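Local coordinates for protein glucoamylase (Thermoanaerobacterium thermosaccharolyticum, PDB 1LF6) that hydrolyses terminal alpha-1,4-linked glucose units from the non-reducing ends of starch-type chains, releasing beta-D-glucose, at residues 65-70 with 382-387; 46-51 with 124-129; 295-300 with 654-659. One frame throughout, in Å; residues are numbered along the deposited sequence.

Interaction 1: residues 65-70 with 382-387; sequences PTIDTA and TWISGK
Asp-68 and Ile-384 meet where two type I beta turns face each other across the seam between the N-terminal beta-sandwich domain and the (alpha/alpha) barrel of this family 15 glucoamylase. The first turn, Thr-66 to Thr-69, belongs to the loop joining neighbouring antiparallel strands 58-63 and 70-80; the second, Trp-383 to Gly-386, lies in the loop between helices 358-375 and 395-407. Ile-384 makes most of the contact. Its CG1 sits between the backbone N and the carbonyl carbon (chi1 52°), and with the rest of the chain extended the CD1 methyl is carried into the opposite turn. There CD1 lies 3.7 Å from CB of Thr-66 and against the carboxylate of Asp-68, where its approach to OD1 is tight at 3.0 Å. The other branch, CG2, touches CG2 of Ile-67 at 4.1 Å. Trp-383 contributes an edge: its CE3 comes within 3.9 Å of Asp-68 OD2, which lies near the plane of the indole.

Asp-68 is steadied within its own turn, for OG1 of Thr-66 donates to its OD1 at 2.7 Å, arriving nearly in line with the C-O bond. OD2 makes the polar link across the seam. A water donates to it at 2.8 Å and accepts from the backbone N of Ile-384 at 2.6 Å, so the two turns are linked through this one molecule. Asp-310 flanks the contact, taking a hydrogen bond from the backbone N of Ile-67 and touching both Thr-66 and Ile-384. Across the seam the polar link is thus a relay from amide to water to carboxylate, with no direct hydrogen bond between the turns; the isoleucine's methyl and methylene groups supply the dry part, lying against a carboxylate whose charge is probably eased by the Thr-66 hydroxyl and the water.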
loop_
_atom_site.group_PDB
_atom_site.type_symbol
_atom_site.label_atom_id
_atom_site.label_comp_id
_atom_site.label_asym_id
_atom_site.label_seq_id
_atom_site.Cartn_x
_atom_site.Cartn_y
_atom_site.Cartn_z
ATOM N N PRO A 65 -2.162 13.541 -10.523
ATOM C CA PRO A 65 -3.467 13.824 -9.918
ATOM C C PRO A 65 -4.235 12.550 -9.577
ATOM O O PRO A 65 -5.390 12.607 -9.151
ATOM C CB PRO A 65 -4.159 14.629 -10.999
ATOM C CG PRO A 65 -3.728 13.898 -12.233
ATOM C CD PRO A 65 -2.244 13.648 -11.993
ATOM N N THR A 66 -3.594 11.405 -9.787
ATOM C CA THR A 66 -4.212 10.119 -9.494
ATOM C C THR A 66 -3.307 9.361 -8.535
ATOM O O THR A 66 -2.100 9.607 -8.482
ATOM C CB THR A 66 -4.398 9.270 -10.760
ATOM O OG1 THR A 66 -3.122 9.038 -11.360
ATOM C CG2 THR A 66 -5.315 9.977 -11.757
ATOM N N ILE A 67 -3.887 8.425 -7.795
ATOM C CA ILE A 67 -3.128 7.665 -6.814
ATOM C C ILE A 67 -2.067 6.726 -7.403
ATOM O O ILE A 67 -1.286 6.141 -6.662
ATOM C CB ILE A 67 -4.093 6.885 -5.884
ATOM C CG1 ILE A 67 -3.403 6.577 -4.557
ATOM C CG2 ILE A 67 -4.590 5.619 -6.581
ATOM C CD1 ILE A 67 -4.358 6.058 -3.503
ATOM N N ASP A 68 -2.027 6.587 -8.727
ATOM C CA ASP A 68 -1.019 5.732 -9.354
ATOM C C ASP A 68 -0.040 6.568 -10.177
ATOM O O ASP A 68 0.717 6.043 -10.995
ATOM C CB ASP A 68 -1.677 4.653 -10.228
ATOM C CG ASP A 68 -2.207 5.194 -11.544
ATOM O OD1 ASP A 68 -2.533 6.397 -11.618
ATOM O OD2 ASP A 68 -2.312 4.401 -12.509
ATOM N N THR A 69 -0.053 7.878 -9.944
ATOM C CA THR A 69 0.849 8.785 -10.648
ATOM C C THR A 69 1.795 9.467 -9.658
ATOM O O THR A 69 1.473 10.514 -9.086
ATOM C CB THR A 69 0.068 9.865 -11.429
ATOM O OG1 THR A 69 -0.923 9.234 -12.245
ATOM C CG2 THR A 69 1.011 10.659 -12.340
ATOM N N ALA A 70 2.951 8.849 -9.437
ATOM C CA ALA A 70 3.950 9.403 -8.537
ATOM C C ALA A 70 4.705 10.456 -9.338
ATOM O O ALA A 70 5.026 10.246 -10.506
ATOM C CB ALA A 70 4.896 8.314 -8.063
ATOM N N THR A 382 -6.099 -4.636 -12.638
ATOM C CA THR A 382 -6.353 -3.547 -13.571
ATOM C C THR A 382 -5.739 -2.252 -13.071
ATOM O O THR A 382 -5.436 -2.114 -11.883
ATOM C CB THR A 382 -7.859 -3.279 -13.720
ATOM O OG1 THR A 382 -8.402 -2.981 -12.430
ATOM C CG2 THR A 382 -8.582 -4.481 -14.303
ATOM N N TRP A 383 -5.563 -1.302 -13.984
ATOM C CA TRP A 383 -5.060 0.008 -13.606
ATOM C C TRP A 383 -6.267 0.631 -12.919
ATOM O O TRP A 383 -7.385 0.132 -13.061
ATOM C CB TRP A 383 -4.712 0.841 -14.836
ATOM C CG TRP A 383 -3.659 0.251 -15.692
ATOM C CD1 TRP A 383 -3.829 -0.663 -16.689
ATOM C CD2 TRP A 383 -2.261 0.544 -15.644
ATOM N NE1 TRP A 383 -2.620 -0.956 -17.274
ATOM C CE2 TRP A 383 -1.640 -0.228 -16.651
ATOM C CE3 TRP A 383 -1.471 1.384 -14.848
ATOM C CZ2 TRP A 383 -0.260 -0.185 -16.886
ATOM C CZ3 TRP A 383 -0.101 1.428 -15.079
ATOM C CH2 TRP A 383 0.491 0.646 -16.094
ATOM N N ILE A 384 -6.059 1.714 -12.187
ATOM C CA ILE A 384 -7.178 2.353 -11.510
ATOM C C ILE A 384 -8.253 2.808 -12.500
ATOM O O ILE A 384 -9.418 2.950 -12.136
ATOM C CB ILE A 384 -6.703 3.546 -10.655
ATOM C CG1 ILE A 384 -5.837 4.493 -11.488
ATOM C CG2 ILE A 384 -5.915 3.028 -9.461
ATOM C CD1 ILE A 384 -5.320 5.688 -10.701
ATOM N N SER A 385 -7.857 3.016 -13.755
ATOM C CA SER A 385 -8.788 3.438 -14.796
ATOM C C SER A 385 -9.797 2.328 -15.080
ATOM O O SER A 385 -10.876 2.575 -15.623
ATOM C CB SER A 385 -8.033 3.755 -16.088
ATOM O OG SER A 385 -7.460 2.573 -16.625
ATOM N N GLY A 386 -9.430 1.102 -14.717
ATOM C CA GLY A 386 -10.296 -0.035 -14.952
ATOM C C GLY A 386 -9.778 -0.899 -16.091
ATOM O O GLY A 386 -10.287 -1.994 -16.330
ATOM N N LYS A 387 -8.763 -0.412 -16.799
ATOM C CA LYS A 387 -8.186 -1.162 -17.910
ATOM C C LYS A 387 -7.383 -2.354 -17.402
ATOM O O LYS A 387 -6.647 -2.249 -16.421
ATOM C CB LYS A 387 -7.277 -0.263 -18.759
ATOM C CG LYS A 387 -6.566 -1.012 -19.880
ATOM C CD LYS A 387 -5.900 -0.066 -20.874
ATOM C CE LYS A 387 -4.767 0.723 -20.243
ATOM N NZ LYS A 387 -4.115 1.626 -21.234
HETATM O O HOH W 1 -3.510 1.950 -11.826
#

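Interaction 2: residues 46-51 with 124-129; sequences YVSKVW and IFTDVK
Ser-48 points its side chain at the backbone of the 124-129 segment. With OG anti to the backbone N (chi1 -178°), the hydroxyl reaches to 2.9 Å from the carbonyl O of Asp-127, while its CB rests 3.8 Å from Val-128 O. OG is also hydrogen-bonded to the carbonyl O of Arg-130, so its one proton has two acceptors and the bond to Asp-127 is not settled. A water sits on the same hydroxyl at 2.6 Å, accepts from OG1 of Thr-126 at 2.8 Å and donates to the carbonyl O of Val-50; it ties three polar groups together between the two segments.

Next to this polar cluster, Val-50 and Thr-126 both face across the contact and run alongside one another with opposite headings, CG1 of the valine meeting CG2 of the threonine at 4.1 Å. The contact joins the two sheets of the N-terminal super beta sandwich: 46-51 leads into strand 51-55 of one sheet, and 124-129 comes off strand 118-126 of the other. The touching parts run nearly antiparallel, 159° apart. At the outer end Val-47 lays CG1 on the carbonyl O of Lys-129, 3.6 Å away. Asp-127 probably helps hold the turn that carries these carbonyls. Its OD2 accepts from the backbone N of Lys-129 at 2.9 Å in an Asx turn, the N lying 35° out of the carboxylate plane, while its OD1 makes a salt bridge with Arg-130 and accepts from Thr-264.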
loop_
_atom_site.group_PDB
_atom_site.type_symbol
_atom_site.label_atom_id
_atom_site.label_comp_id
_atom_site.label_asym_id
_atom_site.label_seq_id
_atom_site.Cartn_x
_atom_site.Cartn_y
_atom_site.Cartn_z
ATOM N N TYR A 46 -12.423 14.593 -2.388
ATOM C CA TYR A 46 -12.041 14.314 -3.769
ATOM C C TYR A 46 -11.459 15.497 -4.534
ATOM O O TYR A 46 -10.923 15.332 -5.630
ATOM C CB TYR A 46 -13.239 13.735 -4.530
ATOM C CG TYR A 46 -13.687 12.392 -3.990
ATOM C CD1 TYR A 46 -14.825 12.277 -3.189
ATOM C CD2 TYR A 46 -12.944 11.241 -4.247
ATOM C CE1 TYR A 46 -15.208 11.042 -2.655
ATOM C CE2 TYR A 46 -13.314 10.008 -3.720
ATOM C CZ TYR A 46 -14.442 9.911 -2.928
ATOM O OH TYR A 46 -14.801 8.685 -2.415
ATOM N N VAL A 47 -11.545 16.685 -3.945
ATOM C CA VAL A 47 -11.026 17.893 -4.574
ATOM C C VAL A 47 -9.498 17.921 -4.586
ATOM O O VAL A 47 -8.883 18.082 -5.642
ATOM C CB VAL A 47 -11.538 19.160 -3.848
ATOM C CG1 VAL A 47 -11.077 20.407 -4.593
ATOM C CG2 VAL A 47 -13.060 19.126 -3.744
ATOM N N SER A 48 -8.891 17.767 -3.413
ATOM C CA SER A 48 -7.435 17.785 -3.292
ATOM C C SER A 48 -6.856 16.454 -3.760
ATOM O O SER A 48 -6.788 15.493 -2.991
ATOM C CB SER A 48 -7.033 18.042 -1.839
ATOM O OG SER A 48 -5.619 18.114 -1.707
ATOM N N LYS A 49 -6.440 16.409 -5.023
ATOM C CA LYS A 49 -5.889 15.195 -5.606
ATOM C C LYS A 49 -4.377 15.067 -5.448
ATOM O O LYS A 49 -3.639 14.992 -6.428
ATOM C CB LYS A 49 -6.273 15.110 -7.088
ATOM C CG LYS A 49 -7.777 15.178 -7.349
ATOM C CD LYS A 49 -8.097 14.742 -8.774
ATOM C CE LYS A 49 -9.501 15.145 -9.198
ATOM N NZ LYS A 49 -10.545 14.880 -8.182
ATOM N N VAL A 50 -3.929 15.042 -4.197
ATOM C CA VAL A 50 -2.516 14.905 -3.862
ATOM C C VAL A 50 -2.351 13.918 -2.707
ATOM O O VAL A 50 -3.041 14.017 -1.693
ATOM C CB VAL A 50 -1.905 16.258 -3.420
ATOM C CG1 VAL A 50 -0.480 16.050 -2.909
ATOM C CG2 VAL A 50 -1.909 17.240 -4.589
ATOM N N TRP A 51 -1.430 12.972 -2.866
ATOM C CA TRP A 51 -1.144 11.977 -1.838
ATOM C C TRP A 51 0.336 12.068 -1.513
ATOM O O TRP A 51 1.141 12.342 -2.396
ATOM C CB TRP A 51 -1.403 10.558 -2.349
ATOM C CG TRP A 51 -2.829 10.191 -2.600
ATOM C CD1 TRP A 51 -3.627 9.419 -1.808
ATOM C CD2 TRP A 51 -3.592 10.493 -3.771
ATOM N NE1 TRP A 51 -4.839 9.209 -2.420
ATOM C CE2 TRP A 51 -4.845 9.857 -3.626
ATOM C CE3 TRP A 51 -3.338 11.238 -4.932
ATOM C CZ2 TRP A 51 -5.843 9.941 -4.604
ATOM C CZ3 TRP A 51 -4.330 11.322 -5.901
ATOM C CH2 TRP A 51 -5.569 10.675 -5.730
ATOM N N ILE A 124 3.624 17.829 8.423
ATOM C CA ILE A 124 3.254 17.539 7.043
ATOM C C ILE A 124 1.800 17.128 6.840
ATOM O O ILE A 124 1.268 16.299 7.575
ATOM C CB ILE A 124 4.169 16.429 6.478
ATOM C CG1 ILE A 124 5.635 16.857 6.631
ATOM C CG2 ILE A 124 3.833 16.153 5.012
ATOM C CD1 ILE A 124 6.632 15.752 6.353
ATOM N N PHE A 125 1.179 17.711 5.818
ATOM C CA PHE A 125 -0.209 17.432 5.462
ATOM C C PHE A 125 -0.502 18.153 4.154
ATOM O O PHE A 125 0.383 18.782 3.580
ATOM C CB PHE A 125 -1.155 17.918 6.566
ATOM C CG PHE A 125 -1.095 19.398 6.813
ATOM C CD1 PHE A 125 -1.969 20.263 6.159
ATOM C CD2 PHE A 125 -0.151 19.932 7.685
ATOM C CE1 PHE A 125 -1.902 21.639 6.373
ATOM C CE2 PHE A 125 -0.076 21.303 7.904
ATOM C CZ PHE A 125 -0.953 22.160 7.247
ATOM N N THR A 126 -1.735 18.066 3.673
ATOM C CA THR A 126 -2.079 18.727 2.421
ATOM C C THR A 126 -3.164 19.786 2.582
ATOM O O THR A 126 -3.815 19.873 3.622
ATOM C CB THR A 126 -2.542 17.707 1.368
ATOM O OG1 THR A 126 -3.664 16.974 1.871
ATOM C CG2 THR A 126 -1.412 16.740 1.033
ATOM N N ASP A 127 -3.339 20.587 1.537
ATOM C CA ASP A 127 -4.336 21.645 1.509
ATOM C C ASP A 127 -5.653 21.006 1.086
ATOM O O ASP A 127 -5.782 20.520 -0.036
ATOM C CB ASP A 127 -3.901 22.722 0.503
ATOM C CG ASP A 127 -4.804 23.955 0.518
ATOM O OD1 ASP A 127 -4.323 25.036 0.123
ATOM O OD2 ASP A 127 -5.984 23.842 0.907
ATOM N N VAL A 128 -6.627 20.993 1.991
ATOM C CA VAL A 128 -7.921 20.384 1.704
ATOM C C VAL A 128 -8.649 20.999 0.508
ATOM O O VAL A 128 -9.472 20.339 -0.129
ATOM C CB VAL A 128 -8.856 20.455 2.935
ATOM C CG1 VAL A 128 -8.241 19.687 4.102
ATOM C CG2 VAL A 128 -9.101 21.912 3.326
ATOM N N LYS A 129 -8.335 22.251 0.191
ATOM C CA LYS A 129 -8.996 22.943 -0.915
ATOM C C LYS A 129 -8.312 22.888 -2.270
ATOM O O LYS A 129 -8.973 23.042 -3.298
ATOM C CB LYS A 129 -9.220 24.413 -0.557
ATOM C CG LYS A 129 -10.399 24.668 0.359
ATOM C CD LYS A 129 -10.630 26.160 0.507
ATOM C CE LYS A 129 -11.987 26.449 1.119
ATOM N NZ LYS A 129 -12.280 27.911 1.112
HETATM O O HOH W 2 -4.671 15.993 -0.546
#

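Interaction 3: residues 295-300 with 654-659; sequences NSLYYN and WAHAEY
The phenol ring of Tyr-659 carries Leu-297 on one face and the amide of Asn-295 at its hydroxyl edge. CD2 of Leu-297 stands over the middle of the ring, 3.6 Å from the Tyr-659 centroid and almost straight above it, a well-formed CH-pi contact. The leucine's CG follows it, 3.6 Å from CE1 of Tyr-659, so CD2 and CG rest on the ring while CD1 turns to His-656. The first torsion of Tyr-659 explains the reach: CG is anti to the backbone N (chi1 171°), which throws the ring off its helix toward the start of helix 296-306. The Asn-295 amide approaches from the opposite direction, its plane only 10° from that of the ring. The tyrosine OH has a definite hydrogen-bond partner in Glu-625, which fixes the polar end of the ring. A second flat group, the imidazole of His-656, meets the same leucine differently: CD1 of Leu-297 lies near the ring plane, at the edge, 4.5 Å from CE1 of His-656. Next to CE1, the ND1 of His-656 is hydrogen-bonded with OG of Ser-301, which holds the imidazole. A leucine in place of Tyr-659 would probably leave Glu-625 without its hydroxyl partner and deprive Leu-297 of the aromatic face it lies on.

Asn-295 occupies the N-cap position, so the tyrosine is received at the first turn of helix 296-306. This helix and helix 653-668 belong to the (alpha/alpha) barrel domain; the two short segments run at 135° to each other, with axes 9.8 Å apart at closest approach. Helix 618-627 closes over Asn-295, Leu-297 and Tyr-659, while helix 342-355 packs against Tyr-298 and Ala-657, and helix 600-612 against Trp-654 and Glu-658.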
loop_
_atom_site.group_PDB
_atom_site.type_symbol
_atom_site.label_atom_id
_atom_site.label_comp_id
_atom_site.label_asym_id
_atom_site.label_seq_id
_atom_site.Cartn_x
_atom_site.Cartn_y
_atom_site.Cartn_z
ATOM N N ASN A 295 -9.431 1.319 18.915
ATOM C CA ASN A 295 -8.125 1.854 19.288
ATOM C C ASN A 295 -7.447 2.635 18.165
ATOM O O ASN A 295 -8.001 2.794 17.075
ATOM C CB ASN A 295 -7.214 0.718 19.770
ATOM C CG ASN A 295 -6.936 -0.315 18.688
ATOM O OD1 ASN A 295 -6.341 -1.359 18.950
ATOM N ND2 ASN A 295 -7.363 -0.025 17.470
ATOM N N SER A 296 -6.241 3.119 18.433
ATOM C CA SER A 296 -5.509 3.908 17.452
ATOM C C SER A 296 -5.194 3.159 16.164
ATOM O O SER A 296 -5.347 3.706 15.070
ATOM C CB SER A 296 -4.213 4.444 18.066
ATOM O OG SER A 296 -3.332 3.387 18.397
ATOM N N LEU A 297 -4.755 1.912 16.278
ATOM C CA LEU A 297 -4.421 1.148 15.080
ATOM C C LEU A 297 -5.657 0.928 14.224
ATOM O O LEU A 297 -5.566 0.886 13.001
ATOM C CB LEU A 297 -3.780 -0.194 15.447
ATOM C CG LEU A 297 -3.202 -1.007 14.284
ATOM C CD1 LEU A 297 -2.283 -0.140 13.435
ATOM C CD2 LEU A 297 -2.439 -2.203 14.833
ATOM N N TYR A 298 -6.813 0.793 14.869
ATOM C CA TYR A 298 -8.069 0.598 14.150
ATOM C C TYR A 298 -8.347 1.835 13.303
ATOM O O TYR A 298 -8.581 1.739 12.101
ATOM C CB TYR A 298 -9.214 0.388 15.143
ATOM C CG TYR A 298 -10.602 0.553 14.559
ATOM C CD1 TYR A 298 -11.145 -0.408 13.710
ATOM C CD2 TYR A 298 -11.390 1.657 14.893
ATOM C CE1 TYR A 298 -12.448 -0.281 13.211
ATOM C CE2 TYR A 298 -12.693 1.795 14.400
ATOM C CZ TYR A 298 -13.218 0.822 13.567
ATOM O OH TYR A 298 -14.519 0.930 13.126
ATOM N N TYR A 299 -8.326 3.002 13.934
ATOM C CA TYR A 299 -8.571 4.238 13.207
ATOM C C TYR A 299 -7.467 4.486 12.176
ATOM O O TYR A 299 -7.742 4.885 11.040
ATOM C CB TYR A 299 -8.677 5.409 14.194
ATOM C CG TYR A 299 -9.981 5.425 14.966
ATOM C CD1 TYR A 299 -11.192 5.662 14.316
ATOM C CD2 TYR A 299 -10.009 5.189 16.341
ATOM C CE1 TYR A 299 -12.410 5.664 15.021
ATOM C CE2 TYR A 299 -11.219 5.185 17.055
ATOM C CZ TYR A 299 -12.413 5.424 16.385
ATOM O OH TYR A 299 -13.602 5.417 17.087
ATOM N N ASN A 300 -6.219 4.241 12.561
ATOM C CA ASN A 300 -5.107 4.443 11.635
ATOM C C ASN A 300 -5.328 3.587 10.392
ATOM O O ASN A 300 -5.218 4.075 9.264
ATOM C CB ASN A 300 -3.768 4.069 12.296
ATOM C CG ASN A 300 -2.561 4.498 11.464
ATOM O OD1 ASN A 300 -1.689 3.688 11.147
ATOM N ND2 ASN A 300 -2.506 5.775 11.116
ATOM N N TRP A 654 -4.261 -4.762 2.449
ATOM C CA TRP A 654 -4.946 -5.998 2.795
ATOM C C TRP A 654 -4.648 -6.383 4.254
ATOM O O TRP A 654 -5.538 -6.861 4.977
ATOM C CB TRP A 654 -4.499 -7.095 1.823
ATOM C CG TRP A 654 -5.129 -8.440 2.005
ATOM C CD1 TRP A 654 -6.102 -8.792 2.900
ATOM C CD2 TRP A 654 -4.787 -9.632 1.294
ATOM N NE1 TRP A 654 -6.383 -10.136 2.791
ATOM C CE2 TRP A 654 -5.589 -10.674 1.813
ATOM C CE3 TRP A 654 -3.878 -9.923 0.267
ATOM C CZ2 TRP A 654 -5.506 -11.986 1.337
ATOM C CZ3 TRP A 654 -3.794 -11.223 -0.203
ATOM C CH2 TRP A 654 -4.605 -12.240 0.331
ATOM N N ALA A 655 -3.412 -6.161 4.694
ATOM C CA ALA A 655 -3.035 -6.492 6.065
ATOM C C ALA A 655 -3.745 -5.577 7.072
ATOM O O ALA A 655 -4.142 -6.013 8.151
ATOM C CB ALA A 655 -1.527 -6.383 6.232
ATOM N N HIS A 656 -3.892 -4.306 6.726
ATOM C CA HIS A 656 -4.582 -3.374 7.607
ATOM C C HIS A 656 -6.060 -3.732 7.665
ATOM O O HIS A 656 -6.697 -3.610 8.711
ATOM C CB HIS A 656 -4.380 -1.938 7.121
ATOM C CG HIS A 656 -3.085 -1.338 7.574
ATOM N ND1 HIS A 656 -2.881 -0.912 8.870
ATOM C CD2 HIS A 656 -1.903 -1.177 6.935
ATOM C CE1 HIS A 656 -1.626 -0.519 9.010
ATOM N NE2 HIS A 656 -1.011 -0.670 7.852
ATOM N N ALA A 657 -6.595 -4.188 6.536
ATOM C CA ALA A 657 -7.990 -4.588 6.465
ATOM C C ALA A 657 -8.166 -5.826 7.338
ATOM O O ALA A 657 -9.152 -5.954 8.071
ATOM C CB ALA A 657 -8.378 -4.892 5.016
ATOM N N GLU A 658 -7.195 -6.732 7.269
ATOM C CA GLU A 658 -7.249 -7.949 8.065
ATOM C C GLU A 658 -7.193 -7.586 9.549
ATOM O O GLU A 658 -7.906 -8.176 10.351
ATOM C CB GLU A 658 -6.083 -8.876 7.713
ATOM C CG GLU A 658 -6.155 -10.257 8.371
ATOM C CD GLU A 658 -7.289 -11.119 7.831
ATOM O OE1 GLU A 658 -7.947 -10.704 6.854
ATOM O OE2 GLU A 658 -7.516 -12.216 8.384
ATOM N N TYR A 659 -6.346 -6.622 9.917
ATOM C CA TYR A 659 -6.256 -6.223 11.320
ATOM C C TYR A 659 -7.591 -5.673 11.811
ATOM O O TYR A 659 -8.050 -6.016 12.898
ATOM C CB TYR A 659 -5.165 -5.165 11.557
ATOM C CG TYR A 659 -5.226 -4.606 12.967
ATOM C CD1 TYR A 659 -5.973 -3.461 13.252
ATOM C CD2 TYR A 659 -4.636 -5.285 14.032
ATOM C CE1 TYR A 659 -6.138 -3.012 14.562
ATOM C CE2 TYR A 659 -4.797 -4.844 15.348
ATOM C CZ TYR A 659 -5.552 -3.710 15.603
ATOM O OH TYR A 659 -5.735 -3.283 16.896
#

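How the interactions relate
Interactions 1 and 2 are directly joined, their centres about 17 Å apart. NE1 of Trp-51 lies 3.4 Å from CD1 of Ile-67, and the same indole's CZ3 packs on the backbone of Thr-66, with Trp-51 CZ3 to Thr-66 C at 3.4 Å. The sheet-to-sheet contact of the N-terminal domain thus leans on the turn that meets the barrel domain. Interaction 3 lies within the barrel, its centre about 24 Å from that of interaction 1 and 22 Å from that of interaction 2; it touches neither. All three contacts lie away from Glu-435 and Glu-438, the probable proton acceptor and donor. One tie toward them is Trp-654, which touches Arg-436, next in sequence to Glu-435.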